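Thrombospondin related anonymous protein (Plasmodium falciparum, PDB 4F1J) binds magnesium through its von Willebrand factor A domain and, as a membrane-anchored adhesive protein of the malaria parasite, probably mediates attachment to host ligands. Local coordinates at residues E7-L12 and A46-A51; D15-I20 and L121-P126; V26-P31 and S179-V184; A51-N56 and T85-G90. All blocks are in the same frame, centred on the assembly; numbering follows the deposited sequence.

Contact 1: residues E7-L12 and A46-A51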
loop_
_atom_site.group_PDB
_atom_site.type_symbol
_atom_site.label_atom_id
_atom_site.label_comp_id
_atom_site.label_asym_id
_atom_site.label_seq_id
_atom_site.Cartn_x
_atom_site.Cartn_y
_atom_site.Cartn_z
ATOM N N GLU A 7 6.008 7.447 14.361
ATOM C CA GLU A 7 5.688 6.122 14.881
ATOM C C GLU A 7 4.449 5.598 14.124
ATOM O O GLU A 7 3.314 5.905 14.476
ATOM C CB GLU A 7 5.410 6.151 16.397
ATOM C CG GLU A 7 5.457 4.761 17.018
ATOM C CD GLU A 7 5.187 4.701 18.529
ATOM O OE1 GLU A 7 5.042 5.764 19.179
ATOM O OE2 GLU A 7 5.102 3.563 19.055
ATOM N N VAL A 8 4.697 4.813 13.078
ATOM C CA VAL A 8 3.650 4.333 12.167
ATOM C C VAL A 8 3.954 2.886 11.764
ATOM O O VAL A 8 5.089 2.572 11.398
ATOM C CB VAL A 8 3.589 5.151 10.845
ATOM C CG1 VAL A 8 2.422 4.665 9.942
ATOM C CG2 VAL A 8 3.442 6.682 11.084
ATOM N N ASP A 9 2.956 2.017 11.895
ATOM C CA ASP A 9 2.991 0.676 11.310
ATOM C C ASP A 9 2.362 0.871 9.935
ATOM O O ASP A 9 1.192 1.287 9.825
ATOM C CB ASP A 9 2.230 -0.356 12.151
ATOM C CG ASP A 9 2.881 -0.620 13.496
ATOM O OD1 ASP A 9 4.134 -0.492 13.599
ATOM O OD2 ASP A 9 2.150 -1.038 14.430
ATOM N N LEU A 10 3.154 0.630 8.885
ATOM C CA LEU A 10 2.721 0.953 7.516
ATOM C C LEU A 10 2.601 -0.353 6.742
ATOM O O LEU A 10 3.567 -1.094 6.614
ATOM C CB LEU A 10 3.702 1.923 6.838
ATOM C CG LEU A 10 3.281 2.581 5.529
ATOM C CD1 LEU A 10 4.136 3.809 5.212
ATOM C CD2 LEU A 10 3.346 1.550 4.359
ATOM N N TYR A 11 1.385 -0.637 6.300
ATOM C CA TYR A 11 1.031 -1.864 5.620
ATOM C C TYR A 11 0.915 -1.576 4.126
ATOM O O TYR A 11 -0.115 -1.058 3.615
ATOM C CB TYR A 11 -0.294 -2.467 6.130
ATOM C CG TYR A 11 -0.355 -2.675 7.617
ATOM C CD1 TYR A 11 -0.687 -1.627 8.477
ATOM C CD2 TYR A 11 -0.046 -3.880 8.176
ATOM C CE1 TYR A 11 -0.711 -1.813 9.853
ATOM C CE2 TYR A 11 -0.082 -4.079 9.538
ATOM C CZ TYR A 11 -0.428 -3.045 10.379
ATOM O OH TYR A 11 -0.415 -3.267 11.754
ATOM N N LEU A 12 1.984 -1.930 3.427
ATOM C CA LEU A 12 2.045 -1.795 1.970
ATOM C C LEU A 12 1.357 -3.004 1.294
ATOM O O LEU A 12 1.797 -4.154 1.460
ATOM C CB LEU A 12 3.512 -1.658 1.520
ATOM C CG LEU A 12 3.727 -1.577 0.007
ATOM C CD1 LEU A 12 3.041 -0.361 -0.606
ATOM C CD2 LEU A 12 5.274 -1.594 -0.276
ATOM N N ALA A 46 10.460 4.566 14.704
ATOM C CA ALA A 46 9.775 5.315 13.675
ATOM C C ALA A 46 8.903 4.342 12.902
ATOM O O ALA A 46 8.050 3.664 13.481
ATOM C CB ALA A 46 10.778 6.036 12.777
ATOM N N ILE A 47 9.068 4.294 11.589
ATOM C CA ILE A 47 8.203 3.466 10.751
ATOM C C ILE A 47 8.615 1.994 10.808
ATOM O O ILE A 47 9.802 1.647 10.755
ATOM C CB ILE A 47 8.223 3.935 9.251
ATOM C CG1 ILE A 47 7.975 5.439 9.108
ATOM C CG2 ILE A 47 7.227 3.093 8.417
ATOM C CD1 ILE A 47 6.647 5.885 9.418
ATOM N N HIS A 48 7.617 1.120 10.939
ATOM C CA HIS A 48 7.803 -0.300 10.761
ATOM C C HIS A 48 6.932 -0.697 9.564
ATOM O O HIS A 48 5.704 -0.505 9.591
ATOM C CB HIS A 48 7.325 -1.121 11.961
ATOM C CG HIS A 48 8.123 -0.927 13.219
ATOM N ND1 HIS A 48 8.065 -1.824 14.268
ATOM C CD2 HIS A 48 8.957 0.064 13.623
ATOM C CE1 HIS A 48 8.847 -1.405 15.250
ATOM N NE2 HIS A 48 9.389 -0.258 14.891
ATOM N N LEU A 49 7.574 -1.288 8.557
ATOM C CA LEU A 49 6.918 -1.736 7.339
ATOM C C LEU A 49 6.428 -3.162 7.393
ATOM O O LEU A 49 7.106 -4.061 7.881
ATOM C CB LEU A 49 7.907 -1.618 6.163
ATOM C CG LEU A 49 7.391 -1.989 4.776
ATOM C CD1 LEU A 49 6.378 -0.965 4.284
ATOM C CD2 LEU A 49 8.633 -2.089 3.857
ATOM N N TYR A 50 5.232 -3.362 6.825
ATOM C CA TYR A 50 4.704 -4.676 6.464
ATOM C C TYR A 50 4.441 -4.591 4.970
ATOM O O TYR A 50 4.100 -3.533 4.453
ATOM C CB TYR A 50 3.393 -4.938 7.179
ATOM C CG TYR A 50 2.527 -6.039 6.565
ATOM C CD1 TYR A 50 1.619 -5.758 5.525
ATOM C CD2 TYR A 50 2.642 -7.356 7.009
ATOM C CE1 TYR A 50 0.811 -6.772 4.999
ATOM C CE2 TYR A 50 1.860 -8.377 6.449
ATOM C CZ TYR A 50 0.956 -8.068 5.448
ATOM O OH TYR A 50 0.171 -9.099 4.922
ATOM N N ALA A 51 4.612 -5.700 4.274
ATOM C CA ALA A 51 4.300 -5.711 2.839
ATOM C C ALA A 51 3.675 -7.016 2.450
ATOM O O ALA A 51 4.114 -8.086 2.870
ATOM C CB ALA A 51 5.562 -5.433 1.971
#
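Y11 and Y50 meet on one face of the sheet, CD2 of Y11 lying 3.7 Å from CD1 of Y50. The side chains cross at about a right angle, with the ring planes 54° apart, and the Y50 carbon sits at the edge of the Y11 ring, near its plane. CG of Y11 lies beside its backbone N (chi1 -53°) and that of Y50 anti to it (161°); this difference turns the neighbouring rings across one another. On the same face D9 and H48 run side by side, with OD1 of D9 3.6 Å from CB of H48; the carboxylate is held by R111 and Q116, and NE2 of H48 by the carbonyl of E44. The other face is aliphatic, as suits side chains buried in the interior. V8 and I47 point the same way, CD1 of I47 pressing tightly on CB of V8 (3.5 Å), and CD2 of L10 touches CD1 of L49 at 3.9 Å. Parallel ladder bonds fix this register: H48 N to V8 O, L10 N to H48 O, Y50 N to L10 O (2.8 Å) and L12 N to Y50 O. The two strands and helix 22-38 form a beta-alpha-beta unit of the Rossmann-like domain; strand 115-122 flanks 8-15, strand 58-62 flanks 47-54, and helix 94-106 packs on the tyrosine face.

Contact 2: residues D15-I20 and L121-P126; sequences DCSGSI and LTDGIP. With MG (magnesium ion), chain C; EDO (1,2-ethanediol), chain J.
OD2 of D15 accepts from T122 OG1 at 2.7 Å through its anti lone pair, from the backbone N of D123 at a longer 3.3 Å, and from a magnesium-bound water. The D123 N-H comes from above the carboxylate plane, 62° out of it. The other oxygen, OD1, takes the N and OG of S17, the first closing an Asx turn and the second using the syn lone pair at 2.6 Å. D15 is thus a second-shell residue that orients a ligand serine and a ligand water. Magnesium itself is bound by S17 OG, by S19 OG, and by D123 OD1 at 2.1 Å, with three waters completing six ligands. Small hydroxyls suit this tight shell: with chi1 near 60° in both serines, OG turns toward the ion. D123 works with both oxygens, since OD2 receives S19 OG at 2.6 Å through its syn lone pair, and its carboxylate stands almost perpendicular to that of D15 (89°). Behind the site, D15 N bonds to L121 O, continuing the parallel strands. The D-x-S-x-S sequence, joined by an aspartate just past the end of strand 115-122, is the metal-ion-dependent adhesion site (MIDAS) of von Willebrand A domains.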
loop_
_atom_site.group_PDB
_atom_site.type_symbol
_atom_site.label_atom_id
_atom_site.label_comp_id
_atom_site.label_asym_id
_atom_site.label_seq_id
_atom_site.Cartn_x
_atom_site.Cartn_y
_atom_site.Cartn_z
ATOM N N ASP A 15 -0.721 -4.631 -5.411
ATOM C CA ASP A 15 -1.466 -5.337 -6.446
ATOM C C ASP A 15 -0.457 -5.974 -7.404
ATOM O O ASP A 15 0.450 -5.286 -7.889
ATOM C CB ASP A 15 -2.336 -4.293 -7.122
ATOM C CG ASP A 15 -3.161 -4.800 -8.309
ATOM O OD1 ASP A 15 -2.776 -5.750 -9.020
ATOM O OD2 ASP A 15 -4.173 -4.114 -8.548
ATOM N N CYS A 16 -0.589 -7.279 -7.651
ATOM C CA CYS A 16 0.315 -7.986 -8.598
ATOM C C CYS A 16 -0.484 -8.707 -9.703
ATOM O O CYS A 16 -0.025 -9.692 -10.287
ATOM C CB CYS A 16 1.243 -8.950 -7.854
ATOM S SG CYS A 16 0.426 -10.278 -6.958
ATOM N N SER A 17 -1.636 -8.131 -10.011
ATOM C CA SER A 17 -2.603 -8.700 -10.965
ATOM C C SER A 17 -2.025 -8.784 -12.383
ATOM O O SER A 17 -1.140 -8.003 -12.771
ATOM C CB SER A 17 -3.889 -7.878 -11.005
ATOM O OG SER A 17 -3.683 -6.527 -11.371
ATOM N N GLY A 18 -2.562 -9.727 -13.158
ATOM C CA GLY A 18 -2.063 -9.961 -14.537
ATOM C C GLY A 18 -2.163 -8.766 -15.475
ATOM O O GLY A 18 -1.327 -8.600 -16.383
ATOM N N SER A 19 -3.132 -7.892 -15.230
ATOM C CA SER A 19 -3.348 -6.680 -16.025
ATOM C C SER A 19 -2.126 -5.780 -16.129
ATOM O O SER A 19 -1.974 -5.011 -17.092
ATOM C CB SER A 19 -4.459 -5.864 -15.393
ATOM O OG SER A 19 -4.060 -5.488 -14.093
ATOM N N ILE A 20 -1.264 -5.875 -15.129
ATOM C CA ILE A 20 -0.057 -5.049 -15.042
ATOM C C ILE A 20 0.867 -5.183 -16.250
ATOM O O ILE A 20 1.419 -4.192 -16.717
ATOM C CB ILE A 20 0.728 -5.368 -13.755
ATOM C CG1 ILE A 20 -0.076 -4.866 -12.539
ATOM C CG2 ILE A 20 2.157 -4.737 -13.793
ATOM C CD1 ILE A 20 0.549 -5.218 -11.165
ATOM N N LEU A 121 -1.039 0.065 -3.593
ATOM C CA LEU A 121 -0.631 0.346 -4.971
ATOM C C LEU A 121 -1.482 -0.553 -5.880
ATOM O O LEU A 121 -1.467 -1.768 -5.732
ATOM C CB LEU A 121 0.856 0.063 -5.175
ATOM C CG LEU A 121 1.867 0.680 -4.201
ATOM C CD1 LEU A 121 3.296 0.303 -4.650
ATOM C CD2 LEU A 121 1.654 2.166 -4.058
ATOM N N THR A 122 -2.296 0.037 -6.761
ATOM C CA THR A 122 -3.213 -0.803 -7.555
ATOM C C THR A 122 -3.390 -0.277 -8.959
ATOM O O THR A 122 -3.343 0.911 -9.181
ATOM C CB THR A 122 -4.587 -0.947 -6.847
ATOM O OG1 THR A 122 -5.383 -1.983 -7.476
ATOM C CG2 THR A 122 -5.340 0.387 -6.796
ATOM N N ASP A 123 -3.643 -1.184 -9.899
ATOM C CA ASP A 123 -3.953 -0.790 -11.286
ATOM C C ASP A 123 -5.372 -1.197 -11.703
ATOM O O ASP A 123 -5.682 -1.229 -12.899
ATOM C CB ASP A 123 -2.935 -1.406 -12.240
ATOM C CG ASP A 123 -3.288 -2.813 -12.683
ATOM O OD1 ASP A 123 -3.903 -3.600 -11.895
ATOM O OD2 ASP A 123 -2.879 -3.148 -13.812
ATOM N N GLY A 124 -6.209 -1.529 -10.728
ATOM C CA GLY A 124 -7.548 -2.033 -11.023
ATOM C C GLY A 124 -8.567 -1.741 -9.949
ATOM O O GLY A 124 -8.325 -0.989 -9.000
ATOM N N ILE A 125 -9.735 -2.345 -10.152
ATOM C CA ILE A 125 -10.844 -2.292 -9.234
ATOM C C ILE A 125 -10.913 -3.636 -8.476
ATOM O O ILE A 125 -10.719 -4.704 -9.083
ATOM C CB ILE A 125 -12.152 -2.048 -10.019
ATOM C CG1 ILE A 125 -12.092 -0.692 -10.752
ATOM C CG2 ILE A 125 -13.337 -2.052 -9.077
ATOM C CD1 ILE A 125 -12.952 -0.649 -11.977
ATOM N N PRO A 126 -11.223 -3.608 -7.174
ATOM C CA PRO A 126 -11.314 -4.860 -6.457
ATOM C C PRO A 126 -12.374 -5.799 -7.039
ATOM O O PRO A 126 -13.408 -5.344 -7.535
ATOM C CB PRO A 126 -11.734 -4.442 -5.043
ATOM C CG PRO A 126 -11.421 -3.022 -4.961
ATOM C CD PRO A 126 -11.513 -2.452 -6.303
HETATM MG MG MG C . -5.137 -5.186 -12.331
HETATM C C1 EDO J . -0.085 -1.708 -9.315
HETATM O O1 EDO J . -0.890 -2.866 -9.554
HETATM C C2 EDO J . 1.364 -2.117 -9.066
HETATM O O2 EDO J . 1.511 -2.898 -7.888
HETATM O O HOH W 1 -5.908 -4.858 -10.363
HETATM O O HOH W 2 -6.376 -4.000 -13.419
HETATM O O HOH W 3 -6.410 -6.630 -12.791
#

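Contact 3: residues V26-P31 and S179-V184; sequences VKHAVP and SAWENV. With SO4 (sulfate ion), chain E.
W181 edges up to H28 where a helix of the von Willebrand A domain, 22-38, meets the loop leading from the last strand of the sheet into helix 184-200. Apolar packing carries most of the contact. The benzene side of the indole presents its rim: CE3 lies 3.6 Å from CB of H28, which sits near the ring plane, and CZ3 is 4.1 Å from CB of A29. A small alanine lets the broad indole come close to the helix. The W181 side chain lies about 4 Å from that of the magnesium ligand D123, bordering the metal site. V184 adds its CG2, 4.1 Å from CB of H28, compact and branched as suits this buried spot against F149 and I151.

Contacts with the imidazole come second. H28 has CG beside its backbone N (chi1 -56°), which lays the ring over the start of the 3-10 turn. The carbonyl O of W181 lies over one face, 3.5 Å from ND1, offset toward the rim, while CB of K27 covers the opposite face. CA of E182 makes an off-centre CH-pi contact, 4.3 Å from the ring centroid and 29° off the normal. No hydrogen bond crosses between the segments, which meet through van der Waals and CH-pi contacts.

Two hydrogen bonds within 179-184 tie the turn: A180 O accepts from N183 N and from S179 OG, the latter at 2.8 Å.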
loop_
_atom_site.group_PDB
_atom_site.type_symbol
_atom_site.label_atom_id
_atom_site.label_comp_id
_atom_site.label_asym_id
_atom_site.label_seq_id
_atom_site.Cartn_x
_atom_site.Cartn_y
_atom_site.Cartn_z
ATOM N N VAL A 26 8.291 -5.070 -14.028
ATOM C CA VAL A 26 9.744 -4.990 -13.922
ATOM C C VAL A 26 10.237 -3.545 -13.993
ATOM O O VAL A 26 11.078 -3.112 -13.167
ATOM C CB VAL A 26 10.390 -5.843 -15.048
ATOM C CG1 VAL A 26 11.921 -5.540 -15.173
ATOM C CG2 VAL A 26 10.129 -7.324 -14.783
ATOM N N LYS A 27 9.735 -2.783 -14.970
ATOM C CA LYS A 27 10.244 -1.422 -15.196
ATOM C C LYS A 27 9.620 -0.348 -14.324
ATOM O O LYS A 27 10.245 0.698 -14.114
ATOM C CB LYS A 27 10.158 -1.005 -16.683
ATOM C CG LYS A 27 11.038 -1.848 -17.609
ATOM C CD LYS A 27 12.500 -1.959 -17.183
ATOM C CE LYS A 27 13.378 -0.840 -17.718
ATOM N NZ LYS A 27 14.830 -1.033 -17.333
ATOM N N HIS A 28 8.432 -0.607 -13.773
ATOM C CA HIS A 28 7.714 0.429 -13.029
ATOM C C HIS A 28 7.197 0.021 -11.650
ATOM O O HIS A 28 7.455 0.759 -10.673
ATOM C CB HIS A 28 6.574 0.996 -13.840
ATOM C CG HIS A 28 7.002 1.552 -15.171
ATOM N ND1 HIS A 28 7.859 2.621 -15.286
ATOM C CD2 HIS A 28 6.675 1.188 -16.430
ATOM C CE1 HIS A 28 8.052 2.886 -16.570
ATOM N NE2 HIS A 28 7.353 2.025 -17.287
ATOM N N ALA A 29 6.451 -1.088 -11.563
ATOM C CA ALA A 29 5.828 -1.503 -10.267
ATOM C C ALA A 29 6.866 -1.777 -9.186
ATOM O O ALA A 29 6.777 -1.228 -8.078
ATOM C CB ALA A 29 4.898 -2.743 -10.429
ATOM N N VAL A 30 7.847 -2.610 -9.500
ATOM C CA VAL A 30 8.891 -2.934 -8.526
ATOM C C VAL A 30 9.715 -1.684 -8.152
ATOM O O VAL A 30 9.885 -1.395 -6.972
ATOM C CB VAL A 30 9.737 -4.179 -8.945
ATOM C CG1 VAL A 30 11.005 -4.300 -8.117
ATOM C CG2 VAL A 30 8.869 -5.468 -8.794
ATOM N N PRO A 31 10.231 -0.939 -9.148
ATOM C CA PRO A 31 10.884 0.344 -8.835
ATOM C C PRO A 31 10.029 1.348 -8.062
ATOM O O PRO A 31 10.577 2.129 -7.272
ATOM C CB PRO A 31 11.267 0.888 -10.206
ATOM C CG PRO A 31 11.441 -0.334 -11.054
ATOM C CD PRO A 31 10.373 -1.291 -10.579
ATOM N N SER A 179 -1.449 7.925 -11.377
ATOM C CA SER A 179 -0.364 8.141 -12.337
ATOM C C SER A 179 -0.466 7.196 -13.522
ATOM O O SER A 179 -0.915 6.060 -13.387
ATOM C CB SER A 179 0.984 7.888 -11.667
ATOM O OG SER A 179 2.069 8.159 -12.558
ATOM N N ALA A 180 -0.014 7.662 -14.682
ATOM C CA ALA A 180 0.232 6.774 -15.817
ATOM C C ALA A 180 1.443 5.945 -15.470
ATOM O O ALA A 180 2.273 6.389 -14.670
ATOM C CB ALA A 180 0.474 7.584 -17.097
ATOM N N TRP A 181 1.569 4.769 -16.078
ATOM C CA TRP A 181 2.630 3.847 -15.758
ATOM C C TRP A 181 4.016 4.509 -15.832
ATOM O O TRP A 181 4.826 4.375 -14.929
ATOM C CB TRP A 181 2.583 2.628 -16.689
ATOM C CG TRP A 181 1.704 1.557 -16.171
ATOM C CD1 TRP A 181 0.496 1.187 -16.645
ATOM C CD2 TRP A 181 1.951 0.751 -15.010
ATOM N NE1 TRP A 181 -0.020 0.173 -15.882
ATOM C CE2 TRP A 181 0.855 -0.117 -14.868
ATOM C CE3 TRP A 181 3.005 0.668 -14.089
ATOM C CZ2 TRP A 181 0.765 -1.045 -13.830
ATOM C CZ3 TRP A 181 2.924 -0.253 -13.065
ATOM C CH2 TRP A 181 1.810 -1.111 -12.944
ATOM N N GLU A 182 4.264 5.224 -16.930
ATOM C CA GLU A 182 5.587 5.810 -17.181
ATOM C C GLU A 182 5.998 6.857 -16.145
ATOM O O GLU A 182 7.201 7.082 -15.963
ATOM C CB GLU A 182 5.650 6.425 -18.578
ATOM C CG GLU A 182 4.581 7.432 -18.845
ATOM C CD GLU A 182 3.362 6.863 -19.551
ATOM O OE1 GLU A 182 2.909 5.694 -19.265
ATOM O OE2 GLU A 182 2.844 7.625 -20.409
ATOM N N ASN A 183 5.015 7.440 -15.443
ATOM C CA ASN A 183 5.231 8.583 -14.570
ATOM C C ASN A 183 5.224 8.255 -13.066
ATOM O O ASN A 183 5.389 9.159 -12.246
ATOM C CB ASN A 183 4.143 9.631 -14.858
ATOM C CG ASN A 183 4.457 10.983 -14.293
ATOM O OD1 ASN A 183 3.575 11.651 -13.732
ATOM N ND2 ASN A 183 5.697 11.438 -14.471
ATOM N N VAL A 184 5.069 6.978 -12.710
ATOM C CA VAL A 184 4.839 6.623 -11.292
ATOM C C VAL A 184 5.920 7.132 -10.341
ATOM O O VAL A 184 5.606 7.559 -9.237
ATOM C CB VAL A 184 4.620 5.118 -11.069
ATOM C CG1 VAL A 184 3.275 4.709 -11.697
ATOM C CG2 VAL A 184 5.767 4.276 -11.579
HETATM S S SO4 E . -1.145 4.559 -18.739
HETATM O O1 SO4 E . -0.494 5.237 -19.867
HETATM O O2 SO4 E . -1.815 3.350 -19.234
HETATM O O3 SO4 E . -0.116 4.167 -17.809
HETATM O O4 SO4 E . -2.106 5.500 -18.132
#

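Contact 4: residues A51-N56 and T85-G90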
loop_
_atom_site.group_PDB
_atom_site.type_symbol
_atom_site.label_atom_id
_atom_site.label_comp_id
_atom_site.label_asym_id
_atom_site.label_seq_id
_atom_site.Cartn_x
_atom_site.Cartn_y
_atom_site.Cartn_z
ATOM N N ALA A 51 4.612 -5.700 4.274
ATOM C CA ALA A 51 4.300 -5.711 2.839
ATOM C C ALA A 51 3.675 -7.016 2.450
ATOM O O ALA A 51 4.114 -8.086 2.870
ATOM C CB ALA A 51 5.562 -5.433 1.971
ATOM N N ASN A 52 2.620 -6.921 1.654
ATOM C CA ASN A 52 2.115 -8.082 0.932
ATOM C C ASN A 52 1.907 -7.763 -0.524
ATOM O O ASN A 52 1.888 -6.592 -0.909
ATOM C CB ASN A 52 0.882 -8.756 1.581
ATOM C CG ASN A 52 -0.428 -7.975 1.474
ATOM O OD1 ASN A 52 -0.711 -7.302 0.484
ATOM N ND2 ASN A 52 -1.268 -8.106 2.509
ATOM N N ILE A 53 1.831 -8.820 -1.329
ATOM C CA ILE A 53 1.345 -8.693 -2.703
ATOM C C ILE A 53 -0.028 -9.332 -2.744
ATOM O O ILE A 53 -0.321 -10.240 -1.943
ATOM C CB ILE A 53 2.292 -9.328 -3.713
ATOM C CG1 ILE A 53 2.581 -10.786 -3.355
ATOM C CG2 ILE A 53 3.610 -8.522 -3.773
ATOM C CD1 ILE A 53 3.443 -11.536 -4.390
ATOM N N PHE A 54 -0.866 -8.899 -3.667
ATOM C CA PHE A 54 -2.182 -9.507 -3.793
ATOM C C PHE A 54 -2.657 -9.509 -5.240
ATOM O O PHE A 54 -2.530 -8.533 -5.979
ATOM C CB PHE A 54 -3.213 -8.839 -2.863
ATOM C CG PHE A 54 -3.621 -7.463 -3.289
ATOM C CD1 PHE A 54 -2.903 -6.360 -2.873
ATOM C CD2 PHE A 54 -4.725 -7.252 -4.103
ATOM C CE1 PHE A 54 -3.259 -5.084 -3.259
ATOM C CE2 PHE A 54 -5.060 -5.958 -4.511
ATOM C CZ PHE A 54 -4.314 -4.893 -4.100
ATOM N N SER A 55 -3.165 -10.666 -5.644
ATOM C CA SER A 55 -3.874 -10.778 -6.906
ATOM C C SER A 55 -4.992 -11.797 -6.650
ATOM O O SER A 55 -6.079 -11.402 -6.241
ATOM C CB SER A 55 -2.920 -11.113 -8.068
ATOM O OG SER A 55 -2.254 -12.339 -7.907
ATOM N N ASN A 56 -4.726 -13.093 -6.826
ATOM C CA ASN A 56 -5.722 -14.119 -6.503
ATOM C C ASN A 56 -5.992 -14.145 -4.998
ATOM O O ASN A 56 -7.115 -14.340 -4.556
ATOM C CB ASN A 56 -5.262 -15.508 -6.995
ATOM C CG ASN A 56 -5.249 -15.623 -8.522
ATOM O OD1 ASN A 56 -5.841 -14.794 -9.225
ATOM N ND2 ASN A 56 -4.579 -16.666 -9.038
ATOM N N THR A 85 10.389 -13.873 -10.016
ATOM C CA THR A 85 9.177 -14.616 -9.708
ATOM C C THR A 85 8.339 -14.786 -10.979
ATOM O O THR A 85 8.686 -14.253 -12.038
ATOM C CB THR A 85 8.276 -13.814 -8.748
ATOM O OG1 THR A 85 7.879 -12.611 -9.409
ATOM C CG2 THR A 85 8.996 -13.468 -7.446
ATOM N N ASN A 86 7.207 -15.472 -10.823
ATOM C CA ASN A 86 6.200 -15.627 -11.868
ATOM C C ASN A 86 5.208 -14.476 -11.902
ATOM O O ASN A 86 4.166 -14.581 -12.537
ATOM C CB ASN A 86 5.445 -16.958 -11.705
ATOM C CG ASN A 86 4.626 -17.039 -10.422
ATOM O OD1 ASN A 86 4.768 -16.210 -9.511
ATOM N ND2 ASN A 86 3.750 -18.053 -10.341
ATOM N N LEU A 87 5.535 -13.370 -11.243
ATOM C CA LEU A 87 4.624 -12.232 -11.186
ATOM C C LEU A 87 4.823 -11.348 -12.399
ATOM O O LEU A 87 5.904 -11.311 -12.967
ATOM C CB LEU A 87 4.909 -11.407 -9.936
ATOM C CG LEU A 87 4.664 -12.140 -8.625
ATOM C CD1 LEU A 87 5.131 -11.212 -7.459
ATOM C CD2 LEU A 87 3.205 -12.580 -8.480
ATOM N N PRO A 88 3.791 -10.616 -12.802
ATOM C CA PRO A 88 2.441 -10.545 -12.249
ATOM C C PRO A 88 1.486 -11.567 -12.854
ATOM O O PRO A 88 1.742 -12.083 -13.942
ATOM C CB PRO A 88 2.000 -9.151 -12.659
ATOM C CG PRO A 88 2.691 -8.950 -13.996
ATOM C CD PRO A 88 3.982 -9.660 -13.912
ATOM N N TYR A 89 0.392 -11.830 -12.159
ATOM C CA TYR A 89 -0.656 -12.709 -12.655
ATOM C C TYR A 89 -1.870 -12.645 -11.733
ATOM O O TYR A 89 -1.758 -12.294 -10.547
ATOM C CB TYR A 89 -0.152 -14.157 -12.756
ATOM C CG TYR A 89 -0.023 -14.895 -11.442
ATOM C CD1 TYR A 89 -1.128 -15.483 -10.849
ATOM C CD2 TYR A 89 1.210 -15.023 -10.813
ATOM C CE1 TYR A 89 -1.021 -16.175 -9.637
ATOM C CE2 TYR A 89 1.329 -15.689 -9.604
ATOM C CZ TYR A 89 0.195 -16.272 -9.025
ATOM O OH TYR A 89 0.320 -16.964 -7.840
ATOM N N GLY A 90 -3.031 -12.993 -12.281
ATOM C CA GLY A 90 -4.218 -13.202 -11.474
ATOM C C GLY A 90 -5.085 -11.975 -11.313
ATOM O O GLY A 90 -4.871 -10.968 -11.978
#
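The end of strand 47-54 meets the loop before helix 94-106 beside the magnesium-binding top of the A domain, the side chain of S55 about 4 Å from that of the metal ligand S17. One hydrogen bond joins the segments: OG of S55 donates to the carbonyl O of Y89 at 2.7 Å, lying in the carbonyl plane. Its chi1 of 61° puts the short hydroxyl between backbone N and carbonyl carbon, facing the loop. The N56 side chain crosses that of Y89 at about a right angle, amide and ring planes 72° apart; ND2 reaches the ring edge in plane, 3.6 Å from CE1. OD1 of the same amide lies 3.2 Å from CA of G90 and accepts from the backbone N of R91. G90, with no side chain, fits beside that oxygen, and its positive phi (92°) is easily adopted by glycine. Deeper in, I53 and L87 reach tip to tip, their CD1 atoms 3.5 Å apart, both also packing on C16. The cis L87-P88 peptide turns the loop ahead of Y89. The loop is thus held by a deep apolar touch and, nearer its end, by S55 donating to Y89 and N56 OD1 accepting from R91.

In the fold
From the N terminus, strand 8-15 first pairs with 47-54 in contact 1, closing the loop that carries helix 22-38. Contact 4 opens where contact 1 ends, at the shared A51, and closes the next loop in series, tying the strand end to the segment before helix 94-106. Contact 2 spans a longer loop, from 15-20 to 121-126, and encloses contact 4; the backbone of C16 hydrogen-bonds to F54 and Y89, bringing the two together beside the metal. Contact 3 reaches from helix 22-38 to the loop before the last helix and also encloses contact 4. It crosses contacts 1 and 2, as contacts 1 and 2 cross each other, and W181 packs on I20 and D123.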